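Local coordinates for tellurite resistance protein of COG3793 (Nostoc punctiforme, PDB 2OU3) that is of uncertain biochemical function but belongs to the TerB tellurite resistance family, and in the crystal binds zinc and an indole carbaldehyde, at residues N26-I31 with S87-M92; M33-T38 with E78-V83. One frame throughout, in Å; residues are numbered along the deposited sequence.

Contact 1: residues N26-I31 with S87-M92; sequences NEDSSI and SPQVSM. With I3A (1H-indole-3-carbaldehyde), chain E.
Asp28, in the first turn of helix 26-41, reaches across to the loop that precedes helix 94-106 and meets Ser87 and Gln89 there. Asp28 CB lies by the six-membered ring of the bound indole carbaldehyde, 4.1 Å from I3A C4. Beyond it CG opens into a carboxylate whose two oxygens go to different partners. Asp28 OD1 accepts a short hydrogen bond of 2.6 Å from Ser87 OG, which comes in from above the carboxylate plane, 43° out of it. Asp28 OD2 lies near the end of the Gln89 side chain, the two side chains crossing at about a right angle. Tyr161 OH of the second subunit is hydrogen-bonded to this same oxygen.

The Ser87 hydroxyl is also bonded within its own loop. Ser87 OG, anti to its backbone N (chi1 166°), accepts from Val90 N at 3.1 Å, a nearly straight bond that makes an ST motif. Next to the polar pair the contact turns apolar: Ile31 CG2 packs on Val90 CG2 at 3.8 Å, and Ile31 CD1 rests against Ser87 CB.

The indole sits beside this junction. Its carbonyl oxygen, I3A O, is gripped by Ser29 OG at 2.8 Å and Val90 CG2 approaches I3A C5 at 3.9 Å, while Asp96 holds the ligand through another hydrogen bond. A buried carboxylate that meets a serine hydroxyl and a tyrosine of the partner chain implies that one side chain ties together the helix, the pocket-lining loop and the dimer interface.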
ATOM      1  N   ASN A  26     -14.057   2.726  12.505  1.00 13.82           N
ATOM      2  CA  ASN A  26     -14.251   3.900  11.636  1.00 13.48           C
ATOM      3  C   ASN A  26     -14.025   5.202  12.366  1.00 12.94           C
ATOM      4  O   ASN A  26     -13.471   6.156  11.785  1.00 12.61           O
ATOM      5  CB  ASN A  26     -15.626   3.929  11.006  1.00 13.15           C
ATOM      6  CG  ASN A  26     -15.789   2.856   9.963  1.00 13.43           C
ATOM      7  OD1 ASN A  26     -15.012   2.759   9.031  1.00 16.55           O
ATOM      8  ND2 ASN A  26     -16.794   2.028  10.134  1.00 14.32           N
ATOM      9  N   GLU A  27     -14.450   5.257  13.626  1.00 12.97           N
ATOM     10  CA  GLU A  27     -14.244   6.428  14.466  0.70 13.95           C
ATOM     11  C   GLU A  27     -12.746   6.778  14.594  1.00 13.33           C
ATOM     12  O   GLU A  27     -12.345   7.917  14.472  1.00 13.92           O
ATOM     13  CB  GLU A  27     -14.870   6.166  15.828  0.70 14.85           C
ATOM     14  CG  GLU A  27     -16.416   6.192  15.796  0.70 17.12           C
ATOM     15  CD  GLU A  27     -17.076   4.952  15.152  0.70 23.86           C
ATOM     16  OE1 GLU A  27     -16.482   3.857  15.200  0.70 11.35           O
ATOM     17  OE2 GLU A  27     -18.212   5.085  14.623  0.70 20.07           O
ATOM     18  N   ASP A  28     -11.930   5.764  14.868  1.00 11.68           N
ATOM     19  CA  ASP A  28     -10.485   5.945  14.958  1.00 11.76           C
ATOM     20  C   ASP A  28      -9.842   6.344  13.633  1.00 13.58           C
ATOM     21  O   ASP A  28      -8.961   7.204  13.615  1.00 13.90           O
ATOM     22  CB  ASP A  28      -9.780   4.712  15.527  1.00 11.26           C
ATOM     23  CG  ASP A  28      -9.749   4.686  17.070  1.00 11.80           C
ATOM     24  OD1 ASP A  28     -10.108   5.711  17.716  1.00 16.27           O
ATOM     25  OD2 ASP A  28      -9.313   3.638  17.633  1.00 13.87           O
ATOM     26  N   SER A  29     -10.282   5.743  12.522  1.00 13.51           N
ATOM     27  CA  SER A  29      -9.776   6.158  11.217  1.00 11.64           C
ATOM     28  C   SER A  29     -10.082   7.626  10.991  1.00 12.96           C
ATOM     29  O   SER A  29      -9.226   8.390  10.519  1.00 13.41           O
ATOM     30  CB  SER A  29     -10.359   5.296  10.068  1.00 13.44           C
ATOM     31  OG  SER A  29      -9.868   3.952  10.118  1.00 15.42           O
ATOM     32  N   SER A  30     -11.300   8.029  11.343  1.00 13.31           N
ATOM     33  CA  SER A  30     -11.733   9.421  11.218  1.00 14.19           C
ATOM     34  C   SER A  30     -10.873  10.397  12.036  1.00 13.38           C
ATOM     35  O   SER A  30     -10.343  11.370  11.505  1.00 12.64           O
ATOM     36  CB  SER A  30     -13.210   9.538  11.660  1.00 14.49           C
ATOM     37  OG  SER A  30     -13.689  10.871  11.552  1.00 14.74           O
ATOM     38  N   ILE A  31     -10.720  10.101  13.321  1.00 14.01           N
ATOM     39  CA  ILE A  31      -9.924  10.926  14.230  1.00 12.82           C
ATOM     40  C   ILE A  31      -8.456  10.984  13.769  1.00 14.01           C
ATOM     41  O   ILE A  31      -7.850  12.068  13.701  1.00 14.68           O
ATOM     42  CB  ILE A  31     -10.053  10.431  15.698  1.00 13.52           C
ATOM     43  CG1 ILE A  31     -11.482  10.621  16.216  1.00 13.90           C
ATOM     44  CG2 ILE A  31      -9.113  11.195  16.621  1.00  7.98           C
ATOM     45  CD1 ILE A  31     -11.803   9.791  17.455  1.00 13.88           C
ATOM     46  N   SER A  87      -9.267   9.982  21.117  1.00 13.16           N
ATOM     47  CA  SER A  87      -9.080   8.537  21.079  1.00 13.20           C
ATOM     48  C   SER A  87      -7.812   8.063  21.771  1.00 13.70           C
ATOM     49  O   SER A  87      -6.717   8.550  21.455  1.00 13.64           O
ATOM     50  CB  SER A  87      -8.981   8.121  19.631  1.00 13.45           C
ATOM     51  OG  SER A  87      -8.491   6.798  19.508  1.00 16.93           O
ATOM     52  N   PRO A  88      -7.916   7.060  22.660  1.00 14.29           N
ATOM     53  CA  PRO A  88      -6.670   6.523  23.238  1.00 14.68           C
ATOM     54  C   PRO A  88      -5.720   5.907  22.226  1.00 14.89           C
ATOM     55  O   PRO A  88      -4.511   5.882  22.482  1.00 14.60           O
ATOM     56  CB  PRO A  88      -7.150   5.427  24.188  1.00 14.44           C
ATOM     57  CG  PRO A  88      -8.595   5.806  24.497  1.00 17.96           C
ATOM     58  CD  PRO A  88      -9.102   6.376  23.196  1.00 13.26           C
ATOM     59  N   GLN A  89      -6.259   5.396  21.125  1.00 13.75           N
ATOM     60  CA  GLN A  89      -5.466   4.774  20.058  1.00 12.81           C
ATOM     61  C   GLN A  89      -4.777   5.839  19.232  1.00 13.20           C
ATOM     62  O   GLN A  89      -3.581   5.772  18.986  1.00 14.51           O
ATOM     63  CB  GLN A  89      -6.340   3.914  19.132  1.00 12.35           C
ATOM     64  CG  GLN A  89      -6.901   2.626  19.785  1.00 14.81           C
ATOM     65  CD  GLN A  89      -7.977   2.901  20.821  1.00 20.23           C
ATOM     66  OE1 GLN A  89      -9.041   3.489  20.512  1.00 19.04           O
ATOM     67  NE2 GLN A  89      -7.727   2.472  22.061  1.00 11.98           N
ATOM     68  N   VAL A  90      -5.515   6.874  18.841  1.00 11.32           N
ATOM     69  CA  VAL A  90      -4.873   7.963  18.103  1.00 12.55           C
ATOM     70  C   VAL A  90      -3.814   8.685  18.977  1.00 13.25           C
ATOM     71  O   VAL A  90      -2.814   9.198  18.488  1.00 14.96           O
ATOM     72  CB  VAL A  90      -5.906   8.936  17.475  1.00 12.89           C
ATOM     73  CG1 VAL A  90      -5.199  10.076  16.669  1.00  9.64           C
ATOM     74  CG2 VAL A  90      -6.835   8.150  16.569  1.00 13.38           C
ATOM     75  N   SER A  91      -4.029   8.673  20.285  1.00 14.52           N
ATOM     76  CA  SER A  91      -3.120   9.290  21.214  1.00 14.24           C
ATOM     77  C   SER A  91      -1.820   8.477  21.400  1.00 15.39           C
ATOM     78  O   SER A  91      -0.994   8.867  22.174  1.00 17.42           O
ATOM     79  CB  SER A  91      -3.831   9.547  22.551  1.00 15.60           C
ATOM     80  OG  SER A  91      -4.790  10.602  22.446  1.00 16.45           O
HETATM   81  N   MSE A  92      -1.662   7.357  20.684  1.00 14.87           N
HETATM   82  CA  MSE A  92      -0.410   6.604  20.609  1.00 17.34           C
HETATM   83  C   MSE A  92       0.285   6.777  19.240  1.00 15.73           C
HETATM   84  O   MSE A  92       1.370   6.228  19.009  1.00 17.05           O
HETATM   85  CB  MSE A  92      -0.690   5.105  20.819  1.00 17.88           C
HETATM   86  CG  MSE A  92      -1.360   4.819  22.104  1.00 20.60           C
HETATM   87 SE   MSE A  92      -1.931   2.973  22.312  0.75 18.40          SE
HETATM   88  CE  MSE A  92      -0.487   2.420  21.884  1.00  5.33           C
TER
HETATM   89  O   I3A E 163      -7.173   4.104  10.897  1.00 14.37           O
HETATM   90  C3' I3A E 163      -6.041   4.176  10.425  1.00 13.87           C
HETATM   91  C3  I3A E 163      -4.916   4.380  11.371  1.00  7.99           C
HETATM   92  C2  I3A E 163      -3.600   4.415  10.998  1.00  8.30           C
HETATM   93  N   I3A E 163      -2.851   4.594  12.139  1.00 11.03           N
HETATM   94  C8  I3A E 163      -3.632   4.677  13.235  1.00 11.37           C
HETATM   95  C9  I3A E 163      -5.036   4.539  12.824  1.00 10.31           C
HETATM   96  C4  I3A E 163      -6.073   4.548  13.769  1.00 11.96           C
HETATM   97  C5  I3A E 163      -5.750   4.733  15.092  1.00 11.86           C
HETATM   98  C6  I3A E 163      -4.416   4.861  15.511  1.00 12.27           C
HETATM   99  C7  I3A E 163      -3.384   4.827  14.586  1.00 11.93           C

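Contact 2: residues M33-T38 with E78-V83; sequences MKSVLT and EALEEV
Two helices of the all-helical TerB-family fold meet here, the middle of helix 26-41 and the start of helix 80-84, with Ala79 at the N-cap of the latter. With Thr38 CG2 anti to the backbone N, the methyl points across to the other segment, 3.5 Å from Glu78 O and 3.9 Å from Leu80 CB, while OG1 stays beside its own helix. One turn back, Leu80 CD1 lies against the backbone of Ser35, 3.5 Å from Ser35 O. On the neighbouring turn of the short helix Val83 CG1 touches Ser35 OG at 3.4 Å and the CB of Lys34. That hydroxyl is bonded to Ile31 O, so its proton is already engaged where the methyl packs.

Thr38 OG1 donates to Lys34 O at 2.7 Å, from the face of that carbonyl opposite Thr38 N, and receives a hydrogen bond from a water that in turn accepts from Glu78 N. The charged ends look elsewhere, Lys34 to Asp70 and Glu78 to Arg86 and Tyr74. With no direct hydrogen bond between them, the segments are joined by methyl packing and by a water that links Thr38 to the residue just ahead of the N-cap.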
HETATM    1  N   MSE A  33      -7.276  10.579  10.685  1.00 13.97           N
HETATM    2  CA  MSE A  33      -7.194  11.390   9.463  0.70 13.68           C
HETATM    3  C   MSE A  33      -7.405  12.859   9.738  1.00 14.09           C
HETATM    4  O   MSE A  33      -6.763  13.696   9.124  1.00 15.18           O
HETATM    5  CB  MSE A  33      -8.186  10.935   8.397  0.70 14.36           C
HETATM    6  CG  MSE A  33      -7.750   9.716   7.660  0.70 16.95           C
HETATM    7 SE   MSE A  33      -5.995   9.903   6.836  0.53 19.65          SE
HETATM    8  CE  MSE A  33      -6.162  11.616   6.183  0.70  9.29           C
ATOM      9  N   LYS A  34      -8.315  13.191  10.665  1.00 13.93           N
ATOM     10  CA  LYS A  34      -8.475  14.579  11.083  1.00 13.99           C
ATOM     11  C   LYS A  34      -7.177  15.120  11.670  1.00 15.09           C
ATOM     12  O   LYS A  34      -6.810  16.256  11.437  1.00 14.43           O
ATOM     13  CB  LYS A  34      -9.641  14.753  12.082  1.00 15.31           C
ATOM     14  CG  LYS A  34     -11.010  14.637  11.379  1.00 12.76           C
ATOM     15  CD  LYS A  34     -12.206  14.545  12.304  1.00 14.01           C
ATOM     16  CE  LYS A  34     -13.520  14.578  11.496  1.00 16.23           C
ATOM     17  NZ  LYS A  34     -14.747  14.558  12.347  1.00 14.68           N
ATOM     18  N   SER A  35      -6.474  14.290  12.432  1.00 13.14           N
ATOM     19  CA  SER A  35      -5.197  14.688  13.010  1.00 14.02           C
ATOM     20  C   SER A  35      -4.175  14.961  11.901  1.00 13.89           C
ATOM     21  O   SER A  35      -3.419  15.935  11.926  1.00 14.98           O
ATOM     22  CB  SER A  35      -4.684  13.574  13.911  1.00 13.19           C
ATOM     23  OG  SER A  35      -5.603  13.355  14.938  1.00 10.57           O
ATOM     24  N   VAL A  36      -4.161  14.067  10.927  1.00 12.53           N
ATOM     25  CA  VAL A  36      -3.227  14.138   9.814  1.00 13.94           C
ATOM     26  C   VAL A  36      -3.477  15.412   9.036  1.00 14.67           C
ATOM     27  O   VAL A  36      -2.526  16.140   8.719  1.00 15.91           O
ATOM     28  CB  VAL A  36      -3.358  12.901   8.889  1.00 12.51           C
ATOM     29  CG1 VAL A  36      -2.686  13.165   7.507  1.00 13.96           C
ATOM     30  CG2 VAL A  36      -2.772  11.643   9.568  1.00 14.30           C
ATOM     31  N   LEU A  37      -4.750  15.695   8.729  1.00 15.33           N
ATOM     32  CA  LEU A  37      -5.098  16.905   8.000  1.00 13.63           C
ATOM     33  C   LEU A  37      -4.758  18.157   8.790  1.00 14.27           C
ATOM     34  O   LEU A  37      -4.234  19.128   8.219  1.00 16.78           O
ATOM     35  CB  LEU A  37      -6.584  16.932   7.637  1.00 11.88           C
ATOM     36  CG  LEU A  37      -7.051  15.871   6.655  1.00 15.96           C
ATOM     37  CD1 LEU A  37      -8.563  15.903   6.558  1.00 10.50           C
ATOM     38  CD2 LEU A  37      -6.366  16.109   5.295  1.00 19.01           C
ATOM     39  N   THR A  38      -5.042  18.148  10.095  1.00 14.15           N
ATOM     40  CA  THR A  38      -4.655  19.261  10.948  1.00 15.52           C
ATOM     41  C   THR A  38      -3.139  19.490  10.886  1.00 19.36           C
ATOM     42  O   THR A  38      -2.678  20.621  10.789  1.00 19.29           O
ATOM     43  CB  THR A  38      -5.037  19.017  12.408  1.00 17.79           C
ATOM     44  OG1 THR A  38      -6.415  18.691  12.462  1.00 14.07           O
ATOM     45  CG2 THR A  38      -4.777  20.242  13.260  1.00 18.63           C
ATOM     46  N   GLU A  78      -9.061  22.787  14.042  1.00 23.56           N
ATOM     47  CA  GLU A  78      -9.098  22.475  15.480  1.00 22.07           C
ATOM     48  C   GLU A  78      -7.684  22.343  16.045  1.00 20.16           C
ATOM     49  O   GLU A  78      -6.728  22.255  15.289  1.00 17.48           O
ATOM     50  CB  GLU A  78      -9.846  21.174  15.718  1.00 22.38           C
ATOM     51  CG  GLU A  78     -11.214  21.136  15.044  1.00 26.40           C
ATOM     52  CD  GLU A  78     -11.995  19.911  15.455  1.00 30.14           C
ATOM     53  OE1 GLU A  78     -11.726  18.808  14.916  1.00 27.54           O
ATOM     54  OE2 GLU A  78     -12.836  20.061  16.361  1.00 24.69           O
ATOM     55  N   ALA A  79      -7.550  22.339  17.375  1.00 17.76           N
ATOM     56  CA  ALA A  79      -6.238  22.180  17.988  1.00 17.68           C
ATOM     57  C   ALA A  79      -5.830  20.704  17.905  1.00 14.77           C
ATOM     58  O   ALA A  79      -6.592  19.816  18.281  1.00 16.51           O
ATOM     59  CB  ALA A  79      -6.243  22.686  19.432  1.00 17.87           C
ATOM     60  N   LEU A  80      -4.649  20.442  17.365  1.00 15.90           N
ATOM     61  CA  LEU A  80      -4.201  19.072  17.102  1.00 17.08           C
ATOM     62  C   LEU A  80      -4.203  18.224  18.377  1.00 15.42           C
ATOM     63  O   LEU A  80      -4.636  17.071  18.378  1.00 12.80           O
ATOM     64  CB  LEU A  80      -2.816  19.097  16.487  1.00 15.63           C
ATOM     65  CG  LEU A  80      -2.128  17.765  16.182  1.00 16.96           C
ATOM     66  CD1 LEU A  80      -2.912  16.845  15.270  1.00 15.42           C
ATOM     67  CD2 LEU A  80      -0.743  18.088  15.592  1.00 18.90           C
ATOM     68  N   GLU A  81      -3.750  18.803  19.479  1.00 15.63           N
ATOM     69  CA  GLU A  81      -3.748  18.054  20.751  1.00 16.75           C
ATOM     70  C   GLU A  81      -5.138  17.672  21.229  1.00 15.89           C
ATOM     71  O   GLU A  81      -5.321  16.666  21.911  1.00 15.17           O
ATOM     72  CB  GLU A  81      -3.035  18.854  21.851  1.00 17.59           C
ATOM     73  CG  GLU A  81      -3.723  20.173  22.265  1.00 23.76           C
ATOM     74  CD  GLU A  81      -3.294  21.395  21.434  1.00 31.61           C
ATOM     75  OE1 GLU A  81      -2.719  21.237  20.329  1.00 17.77           O
ATOM     76  OE2 GLU A  81      -3.562  22.525  21.903  1.00 31.32           O
ATOM     77  N   GLU A  82      -6.124  18.506  20.925  1.00 15.52           N
ATOM     78  CA  GLU A  82      -7.512  18.195  21.281  1.00 16.08           C
ATOM     79  C   GLU A  82      -8.084  17.091  20.391  1.00 12.97           C
ATOM     80  O   GLU A  82      -8.833  16.235  20.854  1.00 14.16           O
ATOM     81  CB  GLU A  82      -8.393  19.430  21.194  1.00 17.70           C
ATOM     82  CG  GLU A  82      -7.952  20.558  22.151  1.00 23.33           C
ATOM     83  CD  GLU A  82      -8.948  21.723  22.201  1.00 26.20           C
ATOM     84  OE1 GLU A  82     -10.027  21.636  21.560  1.00 40.16           O
ATOM     85  OE2 GLU A  82      -8.632  22.740  22.857  1.00 43.19           O
ATOM     86  N   VAL A  83      -7.728  17.109  19.123  1.00 12.32           N
ATOM     87  CA  VAL A  83      -8.200  16.088  18.218  1.00 13.22           C
ATOM     88  C   VAL A  83      -7.710  14.697  18.655  1.00 12.32           C
ATOM     89  O   VAL A  83      -8.509  13.752  18.770  1.00 14.08           O
ATOM     90  CB  VAL A  83      -7.823  16.432  16.767  1.00 10.72           C
ATOM     91  CG1 VAL A  83      -8.292  15.310  15.815  1.00 10.98           C
ATOM     92  CG2 VAL A  83      -8.477  17.746  16.369  1.00 13.31           C
TER
HETATM   93  O   HOH W   1      -8.528  20.395  12.871  1.00 22.16           O

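How the contacts relate
Both contacts are buried at similar depth and both build on helix 26-41, whose successive turns receive first the loop before helix 94-106 and then helix 80-84; contact 2 is nested along the chain inside the loop closed by contact 1. Their centres are about 11 Å apart and they touch directly, Ile31 CG2 packing on Val83 O at 3.4 Å and Val90 CG1 on Ser35 OG. The chemistry changes with place. Contact 1, bordering the ligand and the second subunit, uses a direct carboxylate-hydroxyl bond beside an aliphatic contact. Contact 2, which lies between helices of one chain and touches no other, relies on aliphatic packing and water.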